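Local coordinates for probable dipeptidase (Pseudomonas aeruginosa, PDB 3B40), which probably hydrolyses dipeptides as a metal-dependent peptidase of the membrane dipeptidase family M19, at residues Ala64-Glu72 and Ala91-Leu102; Met105-Ala116 and Glu128-Ser136. The protein carries 11 engineered substitutions. All coordinates share one frame; numbering follows the deposited sequence.

Contact 1: Ala64-Glu72 and Ala91-Leu102; sequences ALAIFGWPE and ARHQQEIRYKIL. With CA (calcium ion), chain F.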
loop_
_atom_site.group_PDB
_atom_site.type_symbol
_atom_site.label_atom_id
_atom_site.label_comp_id
_atom_site.label_asym_id
_atom_site.label_seq_id
_atom_site.Cartn_x
_atom_site.Cartn_y
_atom_site.Cartn_z
ATOM N N ALA A 64 2.913 7.455 4.893
ATOM C CA ALA A 64 1.524 7.210 5.291
ATOM C C ALA A 64 1.505 5.877 6.032
ATOM O O ALA A 64 1.864 4.842 5.474
ATOM C CB ALA A 64 0.581 7.220 4.082
ATOM N N LEU A 65 1.142 5.938 7.316
ATOM C CA LEU A 65 1.026 4.760 8.170
ATOM C C LEU A 65 -0.440 4.503 8.486
ATOM O O LEU A 65 -1.129 5.351 9.067
ATOM C CB LEU A 65 1.801 4.967 9.473
ATOM C CG LEU A 65 3.246 5.477 9.259
ATOM C CD1 LEU A 65 3.891 5.743 10.610
ATOM C CD2 LEU A 65 4.096 4.500 8.473
ATOM N N ALA A 66 -0.882 3.306 8.150
ATOM C CA ALA A 66 -2.294 3.010 8.105
ATOM C C ALA A 66 -2.801 2.438 9.424
ATOM O O ALA A 66 -2.180 1.548 10.006
ATOM C CB ALA A 66 -2.583 2.032 6.972
ATOM N N ILE A 67 -3.949 2.960 9.844
ATOM C CA ILE A 67 -4.825 2.320 10.796
ATOM C C ILE A 67 -5.460 1.154 10.051
ATOM O O ILE A 67 -6.298 1.353 9.145
ATOM C CB ILE A 67 -5.956 3.294 11.246
ATOM C CG1 ILE A 67 -5.393 4.600 11.860
ATOM C CG2 ILE A 67 -6.969 2.566 12.142
ATOM C CD1 ILE A 67 -4.354 4.496 12.999
ATOM N N PHE A 68 -5.061 -0.052 10.427
ATOM C CA PHE A 68 -5.433 -1.261 9.678
ATOM C C PHE A 68 -5.954 -2.326 10.636
ATOM O O PHE A 68 -5.403 -2.510 11.736
ATOM C CB PHE A 68 -4.196 -1.798 8.938
ATOM C CG PHE A 68 -4.428 -3.094 8.193
ATOM C CD1 PHE A 68 -4.952 -3.079 6.913
ATOM C CD2 PHE A 68 -4.070 -4.331 8.761
ATOM C CE1 PHE A 68 -5.167 -4.276 6.206
ATOM C CE2 PHE A 68 -4.288 -5.536 8.059
ATOM C CZ PHE A 68 -4.839 -5.493 6.781
ATOM N N GLY A 69 -7.036 -2.993 10.235
ATOM C CA GLY A 69 -7.421 -4.271 10.824
ATOM C C GLY A 69 -7.998 -5.156 9.724
ATOM O O GLY A 69 -8.448 -4.652 8.690
ATOM N N TRP A 70 -7.971 -6.472 9.940
ATOM C CA TRP A 70 -8.583 -7.432 9.019
ATOM C C TRP A 70 -8.868 -8.751 9.746
ATOM O O TRP A 70 -8.517 -8.867 10.926
ATOM C CB TRP A 70 -7.664 -7.627 7.797
ATOM C CG TRP A 70 -6.579 -8.597 7.999
ATOM C CD1 TRP A 70 -5.744 -8.698 9.078
ATOM C CD2 TRP A 70 -6.188 -9.612 7.085
ATOM N NE1 TRP A 70 -4.842 -9.723 8.883
ATOM C CE2 TRP A 70 -5.101 -10.304 7.666
ATOM C CE3 TRP A 70 -6.644 -10.002 5.808
ATOM C CZ2 TRP A 70 -4.467 -11.387 7.020
ATOM C CZ3 TRP A 70 -6.017 -11.080 5.171
ATOM C CH2 TRP A 70 -4.931 -11.744 5.773
ATOM N N PRO A 71 -9.522 -9.739 9.067
ATOM C CA PRO A 71 -9.882 -11.012 9.720
ATOM C C PRO A 71 -8.688 -11.968 9.814
ATOM O O PRO A 71 -8.673 -13.025 9.164
ATOM C CB PRO A 71 -10.985 -11.599 8.806
ATOM C CG PRO A 71 -11.243 -10.530 7.710
ATOM C CD PRO A 71 -9.976 -9.711 7.665
ATOM N N GLU A 72 -7.696 -11.554 10.599
ATOM C CA GLU A 72 -6.486 -12.309 10.900
ATOM C C GLU A 72 -6.755 -13.781 11.219
ATOM O O GLU A 72 -7.541 -14.096 12.114
ATOM C CB GLU A 72 -5.729 -11.631 12.066
ATOM C CG GLU A 72 -4.361 -12.244 12.376
ATOM C CD GLU A 72 -3.426 -12.228 11.175
ATOM O OE1 GLU A 72 -3.044 -11.114 10.750
ATOM O OE2 GLU A 72 -3.059 -13.321 10.661
ATOM N N ALA A 91 -10.442 -7.094 14.688
ATOM C CA ALA A 91 -9.920 -6.202 13.668
ATOM C C ALA A 91 -9.964 -4.754 14.172
ATOM O O ALA A 91 -9.050 -3.980 13.898
ATOM C CB ALA A 91 -10.697 -6.379 12.344
ATOM N N ARG A 92 -10.993 -4.416 14.956
ATOM C CA ARG A 92 -11.100 -3.092 15.615
ATOM C C ARG A 92 -10.024 -2.862 16.682
ATOM O O ARG A 92 -9.478 -1.766 16.812
ATOM C CB ARG A 92 -12.469 -2.903 16.243
ATOM C CG ARG A 92 -13.604 -2.752 15.251
ATOM C CD ARG A 92 -14.891 -2.251 15.953
ATOM N NE ARG A 92 -15.989 -2.279 14.991
ATOM C CZ ARG A 92 -17.040 -3.095 15.057
ATOM N NH1 ARG A 92 -17.190 -3.929 16.093
ATOM N NH2 ARG A 92 -17.957 -3.038 14.101
ATOM N N HIS A 93 -9.719 -3.904 17.443
ATOM C CA HIS A 93 -8.579 -3.872 18.360
ATOM C C HIS A 93 -7.236 -3.642 17.649
ATOM O O HIS A 93 -6.410 -2.908 18.148
ATOM C CB HIS A 93 -8.529 -5.156 19.175
ATOM C CG HIS A 93 -9.685 -5.318 20.114
ATOM N ND1 HIS A 93 -9.985 -6.518 20.726
ATOM C CD2 HIS A 93 -10.622 -4.434 20.535
ATOM C CE1 HIS A 93 -11.054 -6.364 21.486
ATOM N NE2 HIS A 93 -11.461 -5.109 21.387
ATOM N N GLN A 94 -7.044 -4.256 16.486
ATOM C CA GLN A 94 -5.850 -4.040 15.646
ATOM C C GLN A 94 -5.748 -2.549 15.233
ATOM O O GLN A 94 -4.655 -1.969 15.265
ATOM C CB GLN A 94 -5.867 -4.941 14.400
ATOM C CG GLN A 94 -5.854 -6.462 14.665
ATOM C CD GLN A 94 -6.402 -7.322 13.503
ATOM O OE1 GLN A 94 -6.303 -6.963 12.322
ATOM N NE2 GLN A 94 -6.983 -8.477 13.851
ATOM N N GLN A 95 -6.886 -1.928 14.882
ATOM C CA GLN A 95 -6.919 -0.496 14.513
ATOM C C GLN A 95 -6.575 0.368 15.712
ATOM O O GLN A 95 -5.799 1.316 15.597
ATOM C CB GLN A 95 -8.290 -0.046 14.014
ATOM C CG GLN A 95 -8.832 -0.691 12.748
ATOM C CD GLN A 95 -10.164 -0.066 12.375
ATOM O OE1 GLN A 95 -11.121 -0.085 13.170
ATOM N NE2 GLN A 95 -10.243 0.490 11.172
ATOM N N GLU A 96 -7.164 0.050 16.861
ATOM C CA GLU A 96 -6.927 0.860 18.050
ATOM C C GLU A 96 -5.452 0.800 18.504
ATOM O O GLU A 96 -4.900 1.802 18.902
ATOM C CB GLU A 96 -7.860 0.458 19.180
ATOM C CG GLU A 96 -9.330 0.851 18.952
ATOM C CD GLU A 96 -9.569 2.373 18.919
ATOM O OE1 GLU A 96 -8.978 3.116 19.738
ATOM O OE2 GLU A 96 -10.368 2.821 18.074
ATOM N N ILE A 97 -4.851 -0.389 18.455
ATOM C CA ILE A 97 -3.440 -0.573 18.738
ATOM C C ILE A 97 -2.596 0.323 17.845
ATOM O O ILE A 97 -1.718 1.043 18.339
ATOM C CB ILE A 97 -3.027 -2.071 18.631
ATOM C CG1 ILE A 97 -3.690 -2.855 19.789
ATOM C CG2 ILE A 97 -1.472 -2.229 18.651
ATOM C CD1 ILE A 97 -3.481 -4.315 19.751
ATOM N N ARG A 98 -2.876 0.305 16.540
ATOM C CA ARG A 98 -2.087 1.102 15.583
ATOM C C ARG A 98 -2.213 2.606 15.837
ATOM O O ARG A 98 -1.213 3.347 15.780
ATOM C CB ARG A 98 -2.391 0.679 14.144
ATOM C CG ARG A 98 -1.704 -0.650 13.819
ATOM C CD ARG A 98 -2.088 -1.216 12.480
ATOM N NE ARG A 98 -1.124 -2.226 12.069
ATOM C CZ ARG A 98 -1.414 -3.515 11.893
ATOM N NH1 ARG A 98 -0.452 -4.354 11.536
ATOM N NH2 ARG A 98 -2.662 -3.965 12.086
ATOM N N TYR A 99 -3.421 3.040 16.198
ATOM C CA TYR A 99 -3.651 4.431 16.611
ATOM C C TYR A 99 -2.839 4.829 17.850
ATOM O O TYR A 99 -2.280 5.920 17.916
ATOM C CB TYR A 99 -5.150 4.672 16.881
ATOM C CG TYR A 99 -5.459 6.117 17.200
ATOM C CD1 TYR A 99 -5.538 7.067 16.184
ATOM C CD2 TYR A 99 -5.664 6.536 18.513
ATOM C CE1 TYR A 99 -5.825 8.400 16.467
ATOM C CE2 TYR A 99 -5.940 7.888 18.806
ATOM C CZ TYR A 99 -6.011 8.797 17.775
ATOM O OH TYR A 99 -6.285 10.114 18.031
ATOM N N LYS A 100 -2.793 3.952 18.843
ATOM C CA LYS A 100 -2.033 4.248 20.056
ATOM C C LYS A 100 -0.530 4.300 19.780
ATOM O O LYS A 100 0.184 5.104 20.380
ATOM C CB LYS A 100 -2.327 3.228 21.149
ATOM C CG LYS A 100 -3.570 3.546 21.980
ATOM C CD LYS A 100 -3.894 2.370 22.911
ATOM C CE LYS A 100 -2.797 2.149 23.986
ATOM N NZ LYS A 100 -3.173 2.658 25.341
ATOM N N ILE A 101 -0.054 3.447 18.873
ATOM C CA ILE A 101 1.362 3.489 18.447
ATOM C C ILE A 101 1.755 4.855 17.845
ATOM O O ILE A 101 2.797 5.461 18.215
ATOM C CB ILE A 101 1.699 2.330 17.461
ATOM C CG1 ILE A 101 1.648 0.977 18.185
ATOM C CG2 ILE A 101 3.107 2.544 16.772
ATOM C CD1 ILE A 101 1.883 -0.246 17.243
ATOM N N LEU A 102 0.913 5.345 16.942
ATOM C CA LEU A 102 1.173 6.573 16.184
ATOM C C LEU A 102 1.123 7.818 17.045
ATOM O O LEU A 102 2.031 8.642 17.014
ATOM C CB LEU A 102 0.201 6.707 14.998
ATOM C CG LEU A 102 0.327 5.639 13.893
ATOM C CD1 LEU A 102 -0.754 5.807 12.844
ATOM C CD2 LEU A 102 1.720 5.743 13.240
HETATM CA CA CA F . -14.001 -4.504 21.707
HETATM O O HOH W 1 -8.884 -0.503 8.770
#
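Leu65, on the strand 64-68, meets Leu102 of the helix 91-102 through methyl groups, CD1 to CD2 at 3.4 Å, closer than carbons usually pack. Two residues on, Ile67 lays both branches against the helix. CG2 rests on Gln95 CB at 3.5 Å, the two side chains crossing at about a right angle, while CD1 reaches the backbone of Tyr99 and touches Leu102 CD1. The side chain of Phe68 leaves the backbone away from the helix and, with CG anti to the backbone N (chi1 176°), runs alongside Arg98. The guanidinium NH2 lies at the ring edge and donates to Phe68 O at 3.1 Å, from above the carbonyl plane; the NE of Arg98 is bound to Val31 O, so at least two backbone carbonyls help hold this buried group. Gly69 CA comes within 3.5 Å of Ala91 O in a CA-H...O contact, and a water accepts a hydrogen bond from Gln95 NE2 and a weak one from Gly69 N. At Trp70 the amide of Gln94 grips the chain: Trp70 N donates to Gln94 OE1 (2.9 Å, 162° at the hydrogen), and Gln94 NE2 returns a weak bond to Trp70 O. The indole is fixed in turn by Trp70 NE1 to Glu72 OE1, 2.9 Å and in the ring plane. On another side of the helix, His93 NE2 binds a calcium ion together with Asp89. Strand 62-68 runs between strands 25-29 and 131-138 of the parallel sheet, with helix 87-108 packed against it; its segment 91-102 runs at 148° to strand 64-68, and Trp153 of helix 148-155 touches Ile67 and Gln95.

Contact 2: Met105-Ala116 and Glu128-Ser136; sequences MVRDFPNQVGIA and EGKFAIVMS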
loop_
_atom_site.group_PDB
_atom_site.type_symbol
_atom_site.label_atom_id
_atom_site.label_comp_id
_atom_site.label_asym_id
_atom_site.label_seq_id
_atom_site.Cartn_x
_atom_site.Cartn_y
_atom_site.Cartn_z
ATOM N N MET A 105 4.075 7.800 19.431
ATOM C CA MET A 105 5.374 8.166 18.849
ATOM C C MET A 105 5.566 9.665 18.961
ATOM O O MET A 105 6.650 10.115 19.273
ATOM C CB MET A 105 5.505 7.756 17.349
ATOM C CG MET A 105 5.565 6.252 17.063
ATOM S SD MET A 105 5.405 5.759 15.302
ATOM C CE MET A 105 6.934 6.421 14.668
ATOM N N VAL A 106 4.502 10.423 18.709
ATOM C CA VAL A 106 4.500 11.884 18.822
ATOM C C VAL A 106 4.590 12.313 20.289
ATOM O O VAL A 106 5.291 13.281 20.621
ATOM C CB VAL A 106 3.218 12.491 18.192
ATOM C CG1 VAL A 106 3.185 14.012 18.386
ATOM C CG2 VAL A 106 3.119 12.133 16.703
ATOM N N ARG A 107 3.894 11.590 21.163
ATOM C CA ARG A 107 3.988 11.850 22.607
ATOM C C ARG A 107 5.416 11.655 23.142
ATOM O O ARG A 107 5.948 12.527 23.829
ATOM C CB ARG A 107 3.023 10.962 23.382
ATOM C CG ARG A 107 2.957 11.305 24.880
ATOM C CD ARG A 107 2.067 10.339 25.672
ATOM N NE ARG A 107 2.538 8.958 25.574
ATOM C CZ ARG A 107 1.849 7.976 24.990
ATOM N NH1 ARG A 107 0.654 8.229 24.462
ATOM N NH2 ARG A 107 2.354 6.746 24.930
ATOM N N ASP A 108 6.024 10.515 22.822
ATOM C CA ASP A 108 7.344 10.162 23.330
ATOM C C ASP A 108 8.485 10.871 22.628
ATOM O O ASP A 108 9.542 11.107 23.243
ATOM C CB ASP A 108 7.571 8.656 23.229
ATOM C CG ASP A 108 6.571 7.855 24.038
ATOM O OD1 ASP A 108 5.785 8.457 24.797
ATOM O OD2 ASP A 108 6.576 6.610 23.913
ATOM N N PHE A 109 8.283 11.226 21.356
ATOM C CA PHE A 109 9.361 11.808 20.542
ATOM C C PHE A 109 8.972 13.125 19.854
ATOM O O PHE A 109 9.057 13.211 18.632
ATOM C CB PHE A 109 9.811 10.763 19.505
ATOM C CG PHE A 109 10.278 9.486 20.124
ATOM C CD1 PHE A 109 11.576 9.374 20.599
ATOM C CD2 PHE A 109 9.412 8.410 20.293
ATOM C CE1 PHE A 109 12.007 8.200 21.226
ATOM C CE2 PHE A 109 9.840 7.234 20.903
ATOM C CZ PHE A 109 11.135 7.130 21.367
ATOM N N PRO A 110 8.526 14.144 20.625
ATOM C CA PRO A 110 7.971 15.372 20.016
ATOM C C PRO A 110 8.922 16.205 19.157
ATOM O O PRO A 110 8.462 16.909 18.256
ATOM C CB PRO A 110 7.498 16.191 21.225
ATOM C CG PRO A 110 8.350 15.676 22.361
ATOM C CD PRO A 110 8.459 14.210 22.099
ATOM N N ASN A 111 10.221 16.145 19.430
ATOM C CA ASN A 111 11.190 16.865 18.610
ATOM C C ASN A 111 11.551 16.067 17.365
ATOM O O ASN A 111 12.265 16.550 16.507
ATOM C CB ASN A 111 12.464 17.172 19.406
ATOM C CG ASN A 111 12.179 17.907 20.704
ATOM O OD1 ASN A 111 11.426 18.880 20.724
ATOM N ND2 ASN A 111 12.753 17.419 21.805
ATOM N N GLN A 112 11.071 14.832 17.270
ATOM C CA GLN A 112 11.523 13.944 16.187
ATOM C C GLN A 112 10.419 13.523 15.210
ATOM O O GLN A 112 10.715 13.141 14.066
ATOM C CB GLN A 112 12.198 12.696 16.766
ATOM C CG GLN A 112 13.552 12.923 17.430
ATOM C CD GLN A 112 14.342 11.637 17.557
ATOM O OE1 GLN A 112 14.946 11.150 16.585
ATOM N NE2 GLN A 112 14.343 11.066 18.752
ATOM N N VAL A 113 9.167 13.557 15.673
ATOM C CA VAL A 113 8.005 13.050 14.920
ATOM C C VAL A 113 6.786 13.937 15.096
ATOM O O VAL A 113 6.528 14.414 16.193
ATOM C CB VAL A 113 7.550 11.654 15.434
ATOM C CG1 VAL A 113 6.703 10.960 14.389
ATOM C CG2 VAL A 113 8.741 10.782 15.829
ATOM N N GLY A 114 6.024 14.136 14.017
ATOM C CA GLY A 114 4.665 14.672 14.132
ATOM C C GLY A 114 3.669 13.992 13.181
ATOM O O GLY A 114 4.058 13.301 12.251
ATOM N N ILE A 115 2.382 14.252 13.381
ATOM C CA ILE A 115 1.365 13.818 12.421
ATOM C C ILE A 115 0.921 15.025 11.594
ATOM O O ILE A 115 0.604 16.075 12.147
ATOM C CB ILE A 115 0.165 13.123 13.120
ATOM C CG1 ILE A 115 0.647 11.876 13.867
ATOM C CG2 ILE A 115 -0.907 12.694 12.093
ATOM C CD1 ILE A 115 -0.411 11.265 14.844
ATOM N N ALA A 116 0.949 14.876 10.273
ATOM C CA ALA A 116 0.474 15.891 9.330
ATOM C C ALA A 116 -1.024 15.747 9.032
ATOM O O ALA A 116 -1.481 14.680 8.599
ATOM C CB ALA A 116 1.261 15.779 8.047
ATOM N N GLU A 128 10.941 21.619 10.142
ATOM C CA GLU A 128 11.303 21.473 11.553
ATOM C C GLU A 128 12.197 20.259 11.814
ATOM O O GLU A 128 12.676 20.064 12.942
ATOM C CB GLU A 128 10.029 21.336 12.392
ATOM C CG GLU A 128 9.170 22.576 12.475
ATOM C CD GLU A 128 7.858 22.346 13.235
ATOM O OE1 GLU A 128 7.739 21.335 13.964
ATOM O OE2 GLU A 128 6.932 23.179 13.122
ATOM N N GLY A 129 12.393 19.424 10.797
ATOM C CA GLY A 129 13.191 18.209 10.944
ATOM C C GLY A 129 12.493 17.077 11.690
ATOM O O GLY A 129 13.148 16.207 12.293
ATOM N N LYS A 130 11.168 17.088 11.671
ATOM C CA LYS A 130 10.401 16.016 12.299
ATOM C C LYS A 130 9.864 15.080 11.207
ATOM O O LYS A 130 9.353 15.545 10.199
ATOM C CB LYS A 130 9.212 16.583 13.090
ATOM C CG LYS A 130 9.547 17.519 14.253
ATOM C CD LYS A 130 8.260 18.111 14.791
ATOM C CE LYS A 130 8.449 18.858 16.097
ATOM N NZ LYS A 130 9.047 20.160 15.860
ATOM N N PHE A 131 9.993 13.775 11.411
ATOM C CA PHE A 131 9.393 12.796 10.513
ATOM C C PHE A 131 7.883 13.024 10.502
ATOM O O PHE A 131 7.238 13.063 11.551
ATOM C CB PHE A 131 9.696 11.384 10.992
ATOM C CG PHE A 131 9.190 10.296 10.075
ATOM C CD1 PHE A 131 9.888 9.961 8.914
ATOM C CD2 PHE A 131 8.033 9.577 10.393
ATOM C CE1 PHE A 131 9.440 8.923 8.083
ATOM C CE2 PHE A 131 7.573 8.541 9.557
ATOM C CZ PHE A 131 8.275 8.233 8.401
ATOM N N ALA A 132 7.332 13.163 9.303
ATOM C CA ALA A 132 5.909 13.486 9.145
ATOM C C ALA A 132 5.064 12.250 8.837
ATOM O O ALA A 132 5.126 11.657 7.743
ATOM C CB ALA A 132 5.720 14.550 8.090
ATOM N N ILE A 133 4.296 11.840 9.830
ATOM C CA ILE A 133 3.343 10.743 9.654
ATOM C C ILE A 133 2.077 11.264 9.009
ATOM O O ILE A 133 1.504 12.261 9.469
ATOM C CB ILE A 133 2.983 10.107 11.005
ATOM C CG1 ILE A 133 4.186 9.346 11.573
ATOM C CG2 ILE A 133 1.731 9.187 10.882
ATOM C CD1 ILE A 133 4.001 8.925 13.032
ATOM N N VAL A 134 1.641 10.596 7.943
ATOM C CA VAL A 134 0.315 10.818 7.406
ATOM C C VAL A 134 -0.511 9.610 7.865
ATOM O O VAL A 134 -0.153 8.463 7.580
ATOM C CB VAL A 134 0.324 10.953 5.862
ATOM C CG1 VAL A 134 -1.117 10.933 5.314
ATOM C CG2 VAL A 134 1.060 12.235 5.451
ATOM N N MET A 135 -1.546 9.872 8.661
ATOM C CA MET A 135 -2.320 8.805 9.271
ATOM C C MET A 135 -3.292 8.368 8.209
ATOM O O MET A 135 -4.129 9.154 7.777
ATOM C CB MET A 135 -3.132 9.294 10.467
ATOM C CG MET A 135 -3.910 8.162 11.178
ATOM S SD MET A 135 -4.754 8.642 12.753
ATOM C CE MET A 135 -3.299 9.021 13.748
ATOM N N SER A 136 -3.172 7.117 7.781
ATOM C CA SER A 136 -4.099 6.602 6.763
ATOM C C SER A 136 -4.904 5.489 7.418
ATOM O O SER A 136 -4.725 5.221 8.603
ATOM C CB SER A 136 -3.343 6.125 5.523
ATOM O OG SER A 136 -2.313 5.202 5.870
HETATM O O HOH W 2 12.657 19.032 15.832
HETATM O O HOH W 3 -2.886 12.426 9.005
#
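Two parallel strands of a beta-alpha-beta unit pair here: 113-115 and 131-136, joined through helix 119-127. Val113, Gly114 and Ile115 stand opposite Phe131, Ala132 and Ile133, and the chains are bonded alternately. Phe131 N donates to Gln112 O, Gly114 N to Phe131 O, Ile133 N to Gly114 O (2.8 Å) and Ala116 N to Ile133 O (2.8 Å), the last two nearly straight along the C=O axis. On the sheet face that carries Val113, Ile115, Phe131 and Ile133, the methyls interlock. Ile133 CG1 stands beside the backbone N, anti to the carbonyl carbon (chi1 -69°), and carries CD1 to Val113 CG1 at 3.6 Å and to Met105 SD at 4.1 Å, tying the end of helix 87-108 to the sheet. Farther along, Ile115 CD1 meets Met135 CE at 3.8 Å. Val113 CG1 also lies at the edge of the Phe131 ring. Before the strand, a Schellman motif at Gly129 ends helix 119-127, and water 2 links Asn111 O to Glu128 O. Lys130 stretches its aliphatic chain along the 110-112 turn, past Asn111 O and Pro110 O, and bends at its last torsion, where NZ forms a salt bridge with Glu128 OE1 at 2.6 Å.

In the fold
Contact 1 closes before contact 2 opens, and helix 87-108 serves both: residues 91-102 cover strand 62-68, and the end of the helix leads through a turn into strand 113-115. The centres lie about 18 Å apart, yet the two meet directly because strands 62-68 and 131-138 are neighbours in the parallel sheet. Leu65 N and Ile67 N probably donate to Val134 O and Ser136 O, while Leu65 CD1 packs on Ile133 CG1. Strand 113-115 pairs with strand 131-138, which also pairs with 62-68 and 160-162, so the sheet branches here. Together they pack helix 87-108 on strand 62-68 and join strand 113-115 to the sheet in a protein of the TIM-barrel clan, probably a dipeptidase.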